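Local coordinates for protein Syntaxin1 (Monosiga brevicollis, PDB 2XHE) that probably acts as a SNAP receptor of the syntaxin family, binding partner SNARE proteins in membrane fusion, at residues B[100-103]-B[104-107]; B[144-147]-B[148-152]; B[219-222]-B[223-226]; B[230-233]-B[234-238]. All blocks are in the same frame, centred on the assembly; numbering follows the deposited sequence.

How the contacts relate
All four contacts are helical stretches of about two turns in an elongated bundle, three of them meeting near its middle. Contact 1 (helix 80-116) touches contact 2 (helix 131-171) where I104 CG2 packs 3.6 Å from F147 CD1, centres about 12 Å apart. Contact 4, on helix 214-237, lies against both: R105 NH1 forms salt bridges of 3.0 Å to D235 OD1 and E231 OE2, while M151 CB meets M232 CE at 3.6 Å and T152 OG1 meets F233 CE1 at 3.5 Å. Contact 3 lies earlier on that helix, its centre about 17 Å from that of contact 4; its nearest atoms stay about 9 Å from contact 1 and 8 Å from contact 2.

Contact 1: residues B[100-103]-B[104-107]; sequences LGNK and IRAD
K103 lays its aliphatic chain against the carboxylate of D107 one turn on, with CD 3.3 Å from D107 OD2 and CE 3.7 Å from D107 OD1. The two side chains pass at a slant, and the lysine bends at chi2 (-68°), which turns the chain along the helix toward the acid. Its amine does not pair: K103 NZ stays 4.8 Å from D107 OD1. The carboxylate is spent on arginines instead, OD2 in a salt bridge with R52 and OD1 in one with R49, so a buried charge is matched from both its oxygens. With an alanine here, R49 and R52 would probably both be left without this carboxylate, and the K103 methylenes without the group they rest on. Beneath the side chains, D107 N bonds K103 O at 2.7 Å. I104 sets CG1 beside its own backbone N (chi1 -80°), which brings CD1 back over L100 O at 3.5 Å, while A106 CB sits 3.4 Å from N102 O. Within the bundle, L100 and I104 turn to helix 44-72, L100 on N56, D59 and I60, I104 on N56; R105 reaches instead to salt bridges with D235 and E231 of helix 214-237.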
# COMPACT_ATOMS: atom_id res chain seq x y z
N LEU B 100 1.18 35.06 -5.47
CA LEU B 100 0.97 34.00 -4.48
C LEU B 100 1.98 32.87 -4.68
O LEU B 100 2.53 32.34 -3.72
CB LEU B 100 -0.45 33.46 -4.58
CG LEU B 100 -1.50 34.31 -3.86
CD1 LEU B 100 -2.90 33.77 -4.08
CD2 LEU B 100 -1.16 34.34 -2.40
N GLY B 101 2.22 32.52 -5.94
CA GLY B 101 3.24 31.55 -6.29
C GLY B 101 4.62 31.90 -5.76
O GLY B 101 5.25 31.09 -5.08
N ASN B 102 5.09 33.10 -6.06
CA ASN B 102 6.42 33.53 -5.64
C ASN B 102 6.59 33.57 -4.13
O ASN B 102 7.68 33.29 -3.62
CB ASN B 102 6.80 34.87 -6.27
CG ASN B 102 7.04 34.75 -7.77
OD1 ASN B 102 6.43 35.46 -8.56
ND2 ASN B 102 7.92 33.83 -8.15
N LYS B 103 5.53 33.91 -3.41
CA LYS B 103 5.62 33.94 -1.96
C LYS B 103 5.81 32.51 -1.46
O LYS B 103 6.70 32.23 -0.67
CB LYS B 103 4.37 34.57 -1.34
CG LYS B 103 4.66 35.65 -0.28
CD LYS B 103 5.27 35.08 0.99
CE LYS B 103 6.41 35.96 1.51
NZ LYS B 103 5.96 37.28 2.03
N ILE B 104 4.96 31.61 -1.95
CA ILE B 104 5.05 30.19 -1.61
C ILE B 104 6.46 29.67 -1.87
O ILE B 104 7.03 28.95 -1.05
CB ILE B 104 4.06 29.33 -2.42
CG1 ILE B 104 2.66 29.42 -1.81
CG2 ILE B 104 4.51 27.90 -2.45
CD1 ILE B 104 1.54 29.13 -2.80
N ARG B 105 7.02 30.05 -3.02
CA ARG B 105 8.35 29.59 -3.37
C ARG B 105 9.41 30.16 -2.43
O ARG B 105 10.38 29.49 -2.07
CB ARG B 105 8.69 29.85 -4.85
CG ARG B 105 10.14 29.56 -5.17
CD ARG B 105 10.32 29.05 -6.58
NE ARG B 105 9.73 29.95 -7.56
CZ ARG B 105 10.26 30.16 -8.76
NH1 ARG B 105 11.39 29.54 -9.12
NH2 ARG B 105 9.66 31.00 -9.60
N ALA B 106 9.21 31.40 -2.01
CA ALA B 106 10.18 32.04 -1.14
C ALA B 106 10.06 31.53 0.30
O ALA B 106 11.07 31.41 1.00
CB ALA B 106 10.04 33.55 -1.20
N ASP B 107 8.84 31.24 0.72
CA ASP B 107 8.63 30.68 2.05
C ASP B 107 9.22 29.27 2.09
O ASP B 107 9.85 28.90 3.07
CB ASP B 107 7.14 30.66 2.44
CG ASP B 107 6.62 32.03 2.89
OD1 ASP B 107 7.41 32.87 3.36
OD2 ASP B 107 5.39 32.27 2.76

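Contact 2: residues B[144-147]-B[148-152]; sequences SRKF and VKVMT
F147 O takes the N-H of M151 at 2.9 Å in a nearly straight bond, the shortest backbone bond between these two turns. The same pair is joined through its side chains. F147 swings its ring out with CG opposite the backbone N (chi1 -174°), and M151 CG, set beside its own backbone N (chi1 -67°), comes over one face of that ring, 3.3 Å from F147 CE1. The bend at chi2 then leads the sulfur on obliquely: M151 SD is 4.6 Å from the centroid of the F147 ring and 52° off its normal, a Met-aromatic contact. Further round the helix, V150 CG2 leans on the K146 chain, 3.7 Å from K146 CE. The K146 amine meets the K149 chain on its flank, NZ 3.4 Å from K149 CD. Later in the turn, T152 OG1 donates to V148 O at 2.6 Å, folding a polar side chain back on the helix.

F147 also packs on I104 of helix 80-116, and M151 on L229, M232 and F233 of helix 214-237, while V150 faces helix 44-72. The chemistry changes round the helix: F147, M151 and V150 pack by dispersion in the interior, whereas the two ammonium groups, K146 NZ and K149 NZ 4.8 Å apart, may repel each other slightly and favour solvent.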
# COMPACT_ATOMS: atom_id res chain seq x y z
N SER B 144 5.81 21.20 -0.54
CA SER B 144 6.46 21.33 -1.83
C SER B 144 5.75 20.46 -2.85
O SER B 144 5.50 20.88 -3.98
CB SER B 144 7.92 20.95 -1.72
OG SER B 144 8.57 21.80 -0.80
N ARG B 145 5.39 19.24 -2.45
CA ARG B 145 4.63 18.37 -3.32
C ARG B 145 3.28 18.98 -3.61
O ARG B 145 2.93 19.19 -4.78
CB ARG B 145 4.51 16.94 -2.75
CG ARG B 145 5.82 16.11 -2.81
CD ARG B 145 5.62 14.61 -2.47
NE ARG B 145 5.33 14.38 -1.05
CZ ARG B 145 6.21 14.54 -0.05
NH1 ARG B 145 7.45 14.95 -0.31
NH2 ARG B 145 5.84 14.31 1.21
N LYS B 146 2.51 19.29 -2.57
CA LYS B 146 1.20 19.93 -2.74
C LYS B 146 1.31 21.10 -3.71
O LYS B 146 0.48 21.25 -4.60
CB LYS B 146 0.60 20.36 -1.39
CG LYS B 146 -0.86 20.83 -1.44
CD LYS B 146 -1.82 19.71 -1.83
CE LYS B 146 -2.25 19.79 -3.31
NZ LYS B 146 -3.03 18.60 -3.76
N PHE B 147 2.37 21.90 -3.57
CA PHE B 147 2.62 23.03 -4.46
C PHE B 147 2.83 22.68 -5.95
O PHE B 147 2.16 23.24 -6.82
CB PHE B 147 3.76 23.91 -3.94
CG PHE B 147 3.96 25.16 -4.74
CD1 PHE B 147 2.89 25.99 -5.04
CD2 PHE B 147 5.21 25.50 -5.22
CE1 PHE B 147 3.07 27.13 -5.79
CE2 PHE B 147 5.40 26.65 -5.97
CZ PHE B 147 4.33 27.46 -6.26
N VAL B 148 3.77 21.78 -6.24
CA VAL B 148 4.06 21.35 -7.62
C VAL B 148 2.80 20.77 -8.28
O VAL B 148 2.55 20.99 -9.47
CB VAL B 148 5.25 20.33 -7.69
CG1 VAL B 148 5.39 19.68 -9.08
CG2 VAL B 148 6.57 20.99 -7.30
N LYS B 149 2.00 20.05 -7.49
CA LYS B 149 0.78 19.43 -8.01
C LYS B 149 -0.28 20.46 -8.36
O LYS B 149 -0.97 20.31 -9.35
CB LYS B 149 0.23 18.39 -7.03
CG LYS B 149 -1.08 17.75 -7.46
CD LYS B 149 -1.66 16.84 -6.37
CE LYS B 149 -0.86 15.53 -6.20
NZ LYS B 149 0.39 15.65 -5.38
N VAL B 150 -0.41 21.51 -7.54
CA VAL B 150 -1.37 22.59 -7.81
C VAL B 150 -0.93 23.37 -9.02
O VAL B 150 -1.74 23.67 -9.90
CB VAL B 150 -1.55 23.59 -6.62
CG1 VAL B 150 -2.51 24.69 -7.02
CG2 VAL B 150 -2.11 22.90 -5.40
N MET B 151 0.35 23.70 -9.07
CA MET B 151 0.86 24.49 -10.18
C MET B 151 0.78 23.71 -11.47
O MET B 151 0.71 24.28 -12.55
CB MET B 151 2.29 24.95 -9.91
CG MET B 151 2.37 25.95 -8.77
SD MET B 151 1.09 27.24 -8.84
CE MET B 151 1.91 28.47 -9.86
N THR B 152 0.78 22.39 -11.36
CA THR B 152 0.72 21.56 -12.54
C THR B 152 -0.66 21.68 -13.13
O THR B 152 -0.84 21.61 -14.34
CB THR B 152 1.07 20.10 -12.23
OG1 THR B 152 2.45 20.02 -11.85
CG2 THR B 152 0.84 19.22 -13.44

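Contact 3: residues B[219-222]-B[223-226]; sequences IQQL and ERSL
The backbone here is a stretch of helix closed by i to i+4 bonds, S225 N to Q221 O at 2.9 Å and L226 N to L222 O at 3.0 Å, while the E223 N to I219 O bond is weak and less certain. R224 carries the side-chain contact. Its CG stands between the backbone N and the carbonyl carbon (chi1 46°), and the chain then runs straight to NE, so that the guanidinium folds back along the preceding turn. One face of that group lies over the backbone: Q220 O is 3.2 Å above its plane toward the rim, and Q221 CA is 4.2 Å above its centre. Q220 O thus approaches the pi face; it accepts R224 N at 3.2 Å, but not NH1. Q220 runs beside the arginine in the same direction, with CG 4.0 Å from R224 NH1, and the Q221 amide crosses it, its plane turned 30° from the guanidinium. E223 lays CG 3.6 Å from I219 O and sends OE2 to a salt bridge with K162; S225 OG bonds Q158.

L222 is buried between M94 of helix 80-116 and Q158 and K162 of helix 131-171. A SNARE-homology helix lying in the groove of the N-terminal syntaxin helices in this way is consistent with the closed form known for syntaxins.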
# COMPACT_ATOMS: atom_id res chain seq x y z
N ILE B 219 -1.65 35.19 -26.66
CA ILE B 219 -0.91 33.93 -26.78
C ILE B 219 0.46 34.03 -26.12
O ILE B 219 0.88 33.11 -25.42
CB ILE B 219 -0.76 33.48 -28.26
CG1 ILE B 219 -1.90 32.54 -28.66
CG2 ILE B 219 0.58 32.78 -28.48
CD1 ILE B 219 -3.27 33.09 -28.39
N GLN B 220 1.15 35.14 -26.33
CA GLN B 220 2.47 35.32 -25.76
C GLN B 220 2.40 35.55 -24.24
O GLN B 220 3.41 35.47 -23.55
CB GLN B 220 3.20 36.48 -26.44
CG GLN B 220 2.51 37.83 -26.24
CD GLN B 220 3.08 38.91 -27.14
OE1 GLN B 220 3.69 38.63 -28.18
NE2 GLN B 220 2.86 40.17 -26.76
N GLN B 221 1.21 35.84 -23.74
CA GLN B 221 0.99 35.89 -22.29
C GLN B 221 1.11 34.47 -21.74
O GLN B 221 1.97 34.17 -20.91
CB GLN B 221 -0.38 36.48 -21.94
CG GLN B 221 -0.40 37.98 -21.65
CD GLN B 221 -0.10 38.32 -20.19
OE1 GLN B 221 0.99 38.04 -19.69
NE2 GLN B 221 -1.07 38.92 -19.51
N LEU B 222 0.24 33.59 -22.24
CA LEU B 222 0.26 32.18 -21.88
C LEU B 222 1.66 31.58 -22.05
O LEU B 222 1.96 30.54 -21.46
CB LEU B 222 -0.74 31.42 -22.75
CG LEU B 222 -2.16 31.96 -22.68
CD1 LEU B 222 -3.11 31.03 -23.40
CD2 LEU B 222 -2.58 32.12 -21.23
N GLU B 223 2.49 32.23 -22.85
CA GLU B 223 3.84 31.72 -23.12
C GLU B 223 4.86 32.10 -22.05
O GLU B 223 5.70 31.28 -21.69
CB GLU B 223 4.32 32.18 -24.50
CG GLU B 223 3.93 31.26 -25.64
CD GLU B 223 4.71 29.95 -25.64
OE1 GLU B 223 5.14 29.49 -24.56
OE2 GLU B 223 4.91 29.39 -26.74
N ARG B 224 4.80 33.33 -21.55
CA ARG B 224 5.68 33.70 -20.45
C ARG B 224 5.10 33.19 -19.14
O ARG B 224 5.76 33.18 -18.10
CB ARG B 224 5.97 35.21 -20.41
CG ARG B 224 4.77 36.11 -20.58
CD ARG B 224 5.17 37.57 -20.41
NE ARG B 224 4.17 38.49 -20.95
CZ ARG B 224 4.09 38.81 -22.24
NH1 ARG B 224 4.94 38.28 -23.11
NH2 ARG B 224 3.15 39.65 -22.66
N SER B 225 3.85 32.74 -19.20
CA SER B 225 3.26 32.01 -18.09
C SER B 225 3.91 30.63 -18.03
O SER B 225 4.53 30.26 -17.03
CB SER B 225 1.75 31.89 -18.25
OG SER B 225 1.12 31.64 -17.00
N LEU B 226 3.79 29.87 -19.12
CA LEU B 226 4.42 28.56 -19.22
C LEU B 226 5.91 28.61 -18.91
O LEU B 226 6.48 27.66 -18.35
CB LEU B 226 4.17 27.95 -20.60
CG LEU B 226 2.70 27.68 -20.93
CD1 LEU B 226 2.52 27.38 -22.40
CD2 LEU B 226 2.14 26.55 -20.07

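Contact 4: residues B[230-233]-B[234-238]; sequences HEMF and TDMST
H230 offers its carbonyl oxygen to two donors of T234: the backbone N at 2.9 Å and the hydroxyl OG1 at 2.8 Å. The hydroxyl reaches it because OG1 lies beside its own backbone N (chi1 -60°), and it arrives from above the carbonyl plane, 42° out of it. The imidazole slants across the same hydroxyl, H230 CD2 3.5 Å from T234 OG1. With a valine in place of the threonine, H230 O would probably keep only the backbone N-H as donor from that residue, and the imidazole would lose the hydroxyl beside it. E231 comes next; its OE2 and D235 OD1, like charges 4.6 Å apart, share R105, which should offset their repulsion. M232 SD lies 3.2 Å from M236 CG, the chains crossing, and its methyl CE lies 3.4 Å above one face of the F233 ring, offset toward the rim. F233 O, last in line, accepts S237 N at 2.9 Å.

This part of helix 214-237 has three sets of neighbours: one side faces helix 131-171, with F233 also on N155; M236 rests on L108 of helix 80-116; and H230, F233, T234 and S237 face another protein chain, whose backbone, like F233 O, is within bonding reach of S237 OG.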
# COMPACT_ATOMS: atom_id res chain seq x y z
N HIS B 230 7.66 26.64 -15.98
CA HIS B 230 8.82 25.81 -16.31
C HIS B 230 10.02 26.13 -15.43
O HIS B 230 10.61 25.24 -14.82
CB HIS B 230 9.20 25.96 -17.78
CG HIS B 230 10.41 25.16 -18.15
ND1 HIS B 230 10.33 23.95 -18.80
CD2 HIS B 230 11.73 25.40 -17.95
CE1 HIS B 230 11.55 23.47 -18.98
NE2 HIS B 230 12.42 24.34 -18.48
N GLU B 231 10.40 27.40 -15.39
CA GLU B 231 11.50 27.82 -14.56
C GLU B 231 11.27 27.34 -13.14
O GLU B 231 12.19 26.85 -12.48
CB GLU B 231 11.65 29.35 -14.57
CG GLU B 231 12.77 29.86 -13.68
CD GLU B 231 12.36 31.08 -12.88
OE1 GLU B 231 12.54 32.22 -13.38
OE2 GLU B 231 11.87 30.91 -11.74
N MET B 232 10.04 27.47 -12.67
CA MET B 232 9.71 27.10 -11.29
C MET B 232 9.83 25.58 -11.10
O MET B 232 10.56 25.10 -10.22
CB MET B 232 8.31 27.58 -10.93
CG MET B 232 7.88 27.29 -9.50
SD MET B 232 7.24 25.62 -9.27
CE MET B 232 5.76 25.67 -10.28
N PHE B 233 9.10 24.83 -11.92
CA PHE B 233 9.16 23.38 -11.88
C PHE B 233 10.60 22.90 -11.90
O PHE B 233 10.94 21.91 -11.25
CB PHE B 233 8.38 22.78 -13.04
CG PHE B 233 6.88 22.89 -12.91
CD1 PHE B 233 6.24 22.52 -11.74
CD2 PHE B 233 6.11 23.34 -13.97
CE1 PHE B 233 4.87 22.60 -11.63
CE2 PHE B 233 4.75 23.42 -13.87
CZ PHE B 233 4.13 23.06 -12.69
N THR B 234 11.45 23.59 -12.64
CA THR B 234 12.83 23.16 -12.77
C THR B 234 13.57 23.11 -11.42
O THR B 234 14.01 22.04 -10.99
CB THR B 234 13.62 24.00 -13.78
OG1 THR B 234 13.01 23.90 -15.08
CG2 THR B 234 15.04 23.49 -13.87
N ASP B 235 13.69 24.24 -10.75
CA ASP B 235 14.37 24.24 -9.46
C ASP B 235 13.50 23.66 -8.34
O ASP B 235 13.98 23.48 -7.22
CB ASP B 235 14.91 25.63 -9.08
CG ASP B 235 13.84 26.56 -8.58
OD1 ASP B 235 13.12 27.13 -9.43
OD2 ASP B 235 13.73 26.74 -7.35
N MET B 236 12.24 23.34 -8.63
CA MET B 236 11.41 22.65 -7.65
C MET B 236 11.68 21.16 -7.69
O MET B 236 11.61 20.47 -6.67
CB MET B 236 9.91 22.93 -7.85
CG MET B 236 9.42 24.31 -7.36
SD MET B 236 9.76 24.81 -5.64
CE MET B 236 9.31 23.33 -4.73
N SER B 237 11.98 20.66 -8.89
CA SER B 237 12.29 19.25 -9.07
C SER B 237 13.64 18.93 -8.46
O SER B 237 13.73 18.08 -7.58
CB SER B 237 12.30 18.88 -10.56
OG SER B 237 11.02 19.10 -11.13
N THR B 238 14.68 19.63 -8.89
CA THR B 238 16.01 19.37 -8.35
C THR B 238 16.05 19.69 -6.84
O THR B 238 17.03 19.38 -6.16
CB THR B 238 17.09 20.18 -9.09
OG1 THR B 238 17.25 21.47 -8.46
CG2 THR B 238 16.72 20.35 -10.57